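TRAP dicarboxylate transporter, DctP subunit (PDB 4P1L) binds D-glucuronate in the periplasm and probably hands it to a tripartite ATP-independent (TRAP) permease for import into the cell. Local coordinates at residues A[44-49]-A[59-64]; A[71-76]-A[80-85]; A[96-101]-A[127-132]. All blocks are in the same frame, centred on the assembly; numbering follows the deposited sequence.

Contact 1: A[44-49]-A[59-64]; sequences SFAKEV and PKVYHN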
# COMPACT_ATOMS: atom_id res chain seq x y z
N SER A 44 -16.57 9.30 -0.50
CA SER A 44 -17.12 9.86 0.74
C SER A 44 -16.37 11.13 1.11
O SER A 44 -16.97 12.13 1.46
CB SER A 44 -17.04 8.86 1.88
OG SER A 44 -17.89 7.76 1.63
N PHE A 45 -15.04 11.07 1.03
CA PHE A 45 -14.20 12.24 1.30
C PHE A 45 -14.59 13.38 0.36
O PHE A 45 -14.79 14.52 0.79
CB PHE A 45 -12.73 11.86 1.11
CG PHE A 45 -11.77 13.03 1.11
CD1 PHE A 45 -11.47 13.72 2.28
CD2 PHE A 45 -11.12 13.40 -0.06
CE1 PHE A 45 -10.58 14.76 2.26
CE2 PHE A 45 -10.20 14.44 -0.07
CZ PHE A 45 -9.94 15.12 1.09
N ALA A 46 -14.70 13.08 -0.92
CA ALA A 46 -15.03 14.10 -1.90
C ALA A 46 -16.35 14.80 -1.56
O ALA A 46 -16.45 16.02 -1.62
CB ALA A 46 -15.09 13.51 -3.31
N LYS A 47 -17.36 14.00 -1.22
CA LYS A 47 -18.66 14.57 -0.86
C LYS A 47 -18.59 15.43 0.39
O LYS A 47 -19.13 16.54 0.44
CB LYS A 47 -19.71 13.48 -0.65
CG LYS A 47 -20.08 12.77 -1.92
CD LYS A 47 -20.91 11.52 -1.61
CE LYS A 47 -21.50 10.93 -2.90
NZ LYS A 47 -20.53 10.12 -3.70
N GLU A 48 -17.94 14.89 1.43
CA GLU A 48 -17.88 15.57 2.71
C GLU A 48 -17.11 16.89 2.57
O GLU A 48 -17.50 17.92 3.14
CB GLU A 48 -17.26 14.65 3.76
CG GLU A 48 -17.40 15.16 5.18
CD GLU A 48 -16.95 14.16 6.22
OE1 GLU A 48 -17.05 12.95 5.95
OE2 GLU A 48 -16.50 14.57 7.31
N VAL A 49 -16.05 16.89 1.78
CA VAL A 49 -15.31 18.12 1.51
C VAL A 49 -16.21 19.18 0.84
O VAL A 49 -16.30 20.32 1.31
CB VAL A 49 -14.06 17.85 0.65
CG1 VAL A 49 -13.45 19.16 0.15
CG2 VAL A 49 -13.04 17.04 1.44
N PRO A 59 -14.02 18.28 -4.86
CA PRO A 59 -13.12 17.23 -5.37
C PRO A 59 -13.83 16.25 -6.29
O PRO A 59 -15.01 15.93 -6.13
CB PRO A 59 -12.64 16.53 -4.10
CG PRO A 59 -12.97 17.50 -2.97
CD PRO A 59 -14.21 18.17 -3.41
N LYS A 60 -13.08 15.78 -7.29
CA LYS A 60 -13.55 14.74 -8.18
C LYS A 60 -12.52 13.66 -8.20
O LYS A 60 -11.34 13.93 -8.45
CB LYS A 60 -13.77 15.29 -9.59
CG LYS A 60 -14.58 14.36 -10.49
CD LYS A 60 -14.92 15.01 -11.84
CE LYS A 60 -15.91 16.18 -11.72
NZ LYS A 60 -16.47 16.61 -13.06
N VAL A 61 -12.94 12.43 -7.93
CA VAL A 61 -11.99 11.31 -7.89
C VAL A 61 -11.93 10.62 -9.25
O VAL A 61 -12.95 10.29 -9.84
CB VAL A 61 -12.35 10.26 -6.81
CG1 VAL A 61 -11.26 9.18 -6.74
CG2 VAL A 61 -12.54 10.94 -5.47
N TYR A 62 -10.72 10.46 -9.76
CA TYR A 62 -10.48 9.68 -10.96
C TYR A 62 -9.93 8.31 -10.54
O TYR A 62 -8.79 8.19 -10.12
CB TYR A 62 -9.50 10.39 -11.88
CG TYR A 62 -10.12 11.60 -12.57
CD1 TYR A 62 -10.27 12.81 -11.91
CD2 TYR A 62 -10.57 11.51 -13.89
CE1 TYR A 62 -10.85 13.93 -12.57
CE2 TYR A 62 -11.13 12.59 -14.53
CZ TYR A 62 -11.27 13.80 -13.88
OH TYR A 62 -11.85 14.86 -14.55
N HIS A 63 -10.76 7.29 -10.67
CA HIS A 63 -10.38 5.94 -10.33
C HIS A 63 -9.69 5.23 -11.49
O HIS A 63 -9.52 5.80 -12.57
CB HIS A 63 -11.63 5.15 -9.94
CG HIS A 63 -12.44 5.80 -8.87
ND1 HIS A 63 -12.21 5.54 -7.54
CD2 HIS A 63 -13.46 6.68 -8.92
CE1 HIS A 63 -13.05 6.25 -6.81
NE2 HIS A 63 -13.84 6.93 -7.63
N ASN A 64 -9.27 3.98 -11.23
CA ASN A 64 -8.67 3.13 -12.24
C ASN A 64 -7.36 3.67 -12.84
O ASN A 64 -6.98 3.28 -13.95
CB ASN A 64 -9.66 2.88 -13.39
CG ASN A 64 -10.90 2.11 -12.96
OD1 ASN A 64 -12.04 2.55 -13.22
ND2 ASN A 64 -10.69 0.97 -12.32
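V49 N donates to F45 O at 2.9 Å, and the helical turn closed by this bond lays V49 and A46 against P59. The pairing belongs to a beta-alpha-beta unit: strand 26-29, helix 37-52 and strand 59-62, in which the helix packs back over the strand that follows it. The axes of 44-49 and 59-62 approach to 7.7 Å, and at 168° between their directions they are close to antiparallel. P59 fits between the two helix residues. Its CB meets the methyl of A46, while P59 CG comes within 3.6 Å of V49 CG1. That valine branch stands anti to its own nitrogen (chi1 169°); the other branch, CG2, lies over a face of the F45 ring, 3.5 Å above the plane and offset toward the rim. V49 is thereby shared, one methyl for the proline and one for the phenylalanine. The F45 ring also packs on helix 248-282 and meets the ring of F84. Farther along the strand V61 brings CG2 to A46 CB at 4.2 Å, a looser touch. V61 also touches F84 of strand 84-88. H63, just past strand 59-62, hydrogen-bonds through NE2 to E43 OE2 of helix 37-52 and through ND1 to N30 ND2, and V61 CG1 sits 3.4 Å above a face of the H63 ring.

Contact 2: A[71-76]-A[80-85]; sequences PDAIEQ and GALDFA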
# COMPACT_ATOMS: atom_id res chain seq x y z
N PRO A 71 3.67 5.92 -9.74
CA PRO A 71 4.82 6.84 -9.71
C PRO A 71 4.56 8.16 -10.41
O PRO A 71 4.90 9.20 -9.87
CB PRO A 71 5.93 6.04 -10.42
CG PRO A 71 5.54 4.59 -10.20
CD PRO A 71 4.03 4.61 -10.31
N ASP A 72 3.92 8.14 -11.58
CA ASP A 72 3.66 9.38 -12.29
C ASP A 72 2.66 10.25 -11.53
O ASP A 72 2.80 11.46 -11.50
CB ASP A 72 3.14 9.10 -13.71
CG ASP A 72 4.16 8.37 -14.57
OD1 ASP A 72 5.37 8.71 -14.47
OD2 ASP A 72 3.75 7.45 -15.33
N ALA A 73 1.67 9.62 -10.91
CA ALA A 73 0.67 10.37 -10.12
C ALA A 73 1.28 11.01 -8.88
O ALA A 73 0.90 12.14 -8.50
CB ALA A 73 -0.48 9.45 -9.72
N ILE A 74 2.21 10.32 -8.23
CA ILE A 74 2.90 10.89 -7.08
C ILE A 74 3.60 12.16 -7.54
O ILE A 74 3.48 13.20 -6.89
CB ILE A 74 3.90 9.93 -6.45
CG1 ILE A 74 3.17 8.83 -5.69
CG2 ILE A 74 4.82 10.68 -5.49
CD1 ILE A 74 4.09 7.70 -5.21
N GLU A 75 4.29 12.09 -8.67
CA GLU A 75 4.98 13.24 -9.24
C GLU A 75 4.03 14.41 -9.52
O GLU A 75 4.32 15.54 -9.17
CB GLU A 75 5.69 12.82 -10.52
CG GLU A 75 6.50 13.92 -11.18
CD GLU A 75 7.42 13.38 -12.30
OE1 GLU A 75 7.06 12.36 -12.94
OE2 GLU A 75 8.50 13.98 -12.52
N GLN A 76 2.90 14.12 -10.16
CA GLN A 76 1.93 15.14 -10.50
C GLN A 76 1.34 15.77 -9.25
O GLN A 76 0.98 16.94 -9.27
CB GLN A 76 0.79 14.55 -11.33
CG GLN A 76 1.13 14.11 -12.73
CD GLN A 76 -0.09 13.53 -13.42
OE1 GLN A 76 -1.04 14.25 -13.74
NE2 GLN A 76 -0.08 12.21 -13.63
N GLY A 80 1.59 19.72 -7.83
CA GLY A 80 0.31 20.40 -7.73
C GLY A 80 -0.54 20.29 -8.98
O GLY A 80 -1.58 20.92 -9.06
N ALA A 81 -0.10 19.49 -9.95
CA ALA A 81 -0.90 19.22 -11.15
C ALA A 81 -2.13 18.38 -10.79
O ALA A 81 -3.20 18.56 -11.38
CB ALA A 81 -0.07 18.53 -12.21
N LEU A 82 -1.95 17.44 -9.86
CA LEU A 82 -3.07 16.77 -9.20
C LEU A 82 -3.21 17.31 -7.79
O LEU A 82 -2.21 17.69 -7.16
CB LEU A 82 -2.86 15.26 -9.13
CG LEU A 82 -2.82 14.51 -10.47
CD1 LEU A 82 -2.42 13.06 -10.22
CD2 LEU A 82 -4.16 14.57 -11.16
N ASP A 83 -4.44 17.34 -7.28
CA ASP A 83 -4.70 17.98 -5.99
C ASP A 83 -4.69 17.04 -4.79
O ASP A 83 -4.23 17.41 -3.70
CB ASP A 83 -6.03 18.72 -6.05
CG ASP A 83 -6.06 19.78 -7.12
OD1 ASP A 83 -5.38 20.82 -6.93
OD2 ASP A 83 -6.78 19.58 -8.12
N PHE A 84 -5.22 15.84 -4.96
CA PHE A 84 -5.21 14.88 -3.86
C PHE A 84 -5.10 13.44 -4.39
O PHE A 84 -5.26 13.19 -5.57
CB PHE A 84 -6.43 15.08 -2.95
CG PHE A 84 -7.76 14.67 -3.56
CD1 PHE A 84 -8.41 15.48 -4.47
CD2 PHE A 84 -8.39 13.49 -3.17
CE1 PHE A 84 -9.64 15.13 -5.01
CE2 PHE A 84 -9.61 13.13 -3.70
CZ PHE A 84 -10.24 13.95 -4.63
N ALA A 85 -4.82 12.49 -3.49
CA ALA A 85 -4.63 11.13 -3.92
C ALA A 85 -4.55 10.18 -2.72
O ALA A 85 -4.24 10.58 -1.59
CB ALA A 85 -3.39 11.03 -4.75
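Q76 O, in the last turns of helix 70-78, is approached by two backbone donors from the chain that doubles back after G80, a residue with positive phi where a side chain would jam against the preceding carbonyl. A81 N reaches this oxygen at 2.9 Å in a bent, weak bond. L82 N is an extra donor to the same Q76 O at 3.0 Å, nearly straight at the hydrogen (170°), although it sits well above the carbonyl plane, 63° out of it. With the turn made, L82 leans onto the helix. Its CD1 methyl lies 3.7 Å from Q76 CB and 4.1 Å from A73 CB, filling the groove between these two residues one turn apart. The Q76 chain, extended beyond CG, runs obliquely past the leucine, so that OE1 comes to 3.7 Å from L82 CG, a packing contact; NE2 is hydrogen-bonded to L67 O. L67 also touches the leucine, as does R27 of strand 26-29. With an alanine in place of this leucine, the CD1 contacts to A73 and Q76 would be lost, which is likely to open a gap beside the glutamine stem. D83, next to L82, bonds R27 N and S242 OG as the chain enters strand 84-88. The positive-phi G80 and the A81 N to Q76 O bond mark a Schellman motif, used here for the turn from helix 70-78 into the central strand of a five-stranded mixed sheet.

Contact 3: A[96-101]-A[127-132]; sequences VPAANV and ADALAE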
# COMPACT_ATOMS: atom_id res chain seq x y z
N VAL A 96 10.60 9.39 -0.85
CA VAL A 96 10.74 9.90 0.51
C VAL A 96 11.51 8.88 1.35
O VAL A 96 10.98 7.84 1.69
CB VAL A 96 9.38 10.09 1.19
CG1 VAL A 96 9.55 10.66 2.60
CG2 VAL A 96 8.47 10.95 0.37
N PRO A 97 12.77 9.19 1.69
CA PRO A 97 13.60 8.16 2.33
C PRO A 97 12.97 7.48 3.55
O PRO A 97 13.02 6.25 3.63
CB PRO A 97 14.87 8.93 2.69
CG PRO A 97 14.98 9.94 1.59
CD PRO A 97 13.56 10.36 1.27
N ALA A 98 12.37 8.25 4.46
CA ALA A 98 11.76 7.69 5.67
C ALA A 98 10.67 6.69 5.36
O ALA A 98 10.46 5.73 6.12
CB ALA A 98 11.20 8.82 6.57
N ALA A 99 9.96 6.91 4.25
CA ALA A 99 8.88 6.00 3.87
C ALA A 99 9.39 4.60 3.59
O ALA A 99 8.62 3.64 3.73
CB ALA A 99 8.10 6.56 2.64
N ASN A 100 10.66 4.45 3.21
CA ASN A 100 11.19 3.10 2.95
C ASN A 100 11.14 2.20 4.18
O ASN A 100 11.12 0.98 4.05
CB ASN A 100 12.63 3.13 2.45
CG ASN A 100 12.72 3.35 0.97
OD1 ASN A 100 12.09 2.63 0.20
ND2 ASN A 100 13.45 4.38 0.57
N VAL A 101 11.10 2.80 5.37
CA VAL A 101 11.03 1.98 6.58
C VAL A 101 9.80 1.08 6.55
O VAL A 101 9.85 -0.05 7.01
CB VAL A 101 11.01 2.88 7.84
CG1 VAL A 101 10.70 2.07 9.09
CG2 VAL A 101 12.36 3.60 7.99
N ALA A 127 4.30 11.72 8.24
CA ALA A 127 3.65 12.88 7.66
C ALA A 127 4.66 14.01 7.48
O ALA A 127 4.67 14.67 6.44
CB ALA A 127 2.49 13.35 8.55
N ASP A 128 5.50 14.24 8.48
CA ASP A 128 6.51 15.27 8.39
C ASP A 128 7.42 15.02 7.19
O ASP A 128 7.78 15.95 6.46
CB ASP A 128 7.35 15.32 9.67
CG ASP A 128 6.62 15.96 10.84
OD1 ASP A 128 5.55 16.56 10.65
OD2 ASP A 128 7.15 15.87 11.97
N ALA A 129 7.81 13.77 6.99
CA ALA A 129 8.72 13.45 5.89
C ALA A 129 8.07 13.69 4.52
O ALA A 129 8.72 14.20 3.60
CB ALA A 129 9.22 12.04 6.01
N LEU A 130 6.80 13.31 4.38
CA LEU A 130 6.08 13.56 3.15
C LEU A 130 5.89 15.05 2.88
O LEU A 130 5.95 15.47 1.72
CB LEU A 130 4.73 12.84 3.12
CG LEU A 130 4.80 11.48 2.44
CD1 LEU A 130 5.60 10.45 3.27
CD2 LEU A 130 3.40 11.01 2.15
N ALA A 131 5.69 15.85 3.94
CA ALA A 131 5.45 17.28 3.80
C ALA A 131 6.68 17.94 3.19
O ALA A 131 6.56 18.86 2.39
CB ALA A 131 5.12 17.93 5.15
N GLU A 132 7.85 17.45 3.57
CA GLU A 132 9.09 17.96 3.03
C GLU A 132 9.18 17.71 1.52
O GLU A 132 9.88 18.43 0.82
CB GLU A 132 10.25 17.36 3.81
CG GLU A 132 11.49 17.04 3.04
CD GLU A 132 12.63 16.68 3.99
OE1 GLU A 132 13.11 17.59 4.69
OE2 GLU A 132 13.00 15.48 4.05
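V96 and L130 meet with their side chains at about a right angle, the valine's forked end presented to a single leucine methyl. L130 CD1 lies 4.0 Å from V96 CG1 and 4.1 Å from V96 CG2, so it faces both branches almost equally. V96 CG1, standing anti to the backbone N (chi1 -178°), also reaches A129 CB at 3.7 Å, alongside that residue's carbonyl. A129 CB in turn points across to the other segment and meets two groups there, V96 CG1 and, at 3.8 Å, A98 CB. The alanine-to-alanine touch is methyl against methyl, and short side chains on both partners let the backbones come to 6.5 Å between the CA atoms of A98 and A129. L130 sets off differently: its chi1 of -94° lies away from the usual staggered values, and its end swings nearer to V96 than its first bond would suggest. The same leucine touches M89 and V137, which joins this corner to strand 135-141. Segment 96-101 belongs to the loop leading from strand 84-88 to helix 111-118; V101, at its end, packs on L317 and V318 of helix 315-323 and F307 of helix 301-310. The side-chain contacts between 96-101 and 127-132 are all apolar, apart from V96 CG1 passing the carbonyl of A129, which is consistent with these two segments packing by shape and burial.

How the contacts relate
Contacts 1 and 2 lie on the same five-stranded sheet, with centres 15 Å apart, and F84 joins them: its CE1 is 3.4 Å from P59 CB, and its ring meets that of F45 with the planes about 60° apart. The strand order 2-1-3-5-4 fits the class II topology of periplasmic binding proteins. Contact 3 stands apart, about 7 Å from contact 2 and 14 Å from contact 1 by nearest atoms. None of the three holds the sugar directly. From bound glucuronate the side chain of A73 is about 10 Å away, and those of V61 and L130 about 13 Å. Contact 2 adjoins the ligand-binding residue Q70, which starts helix 70-78.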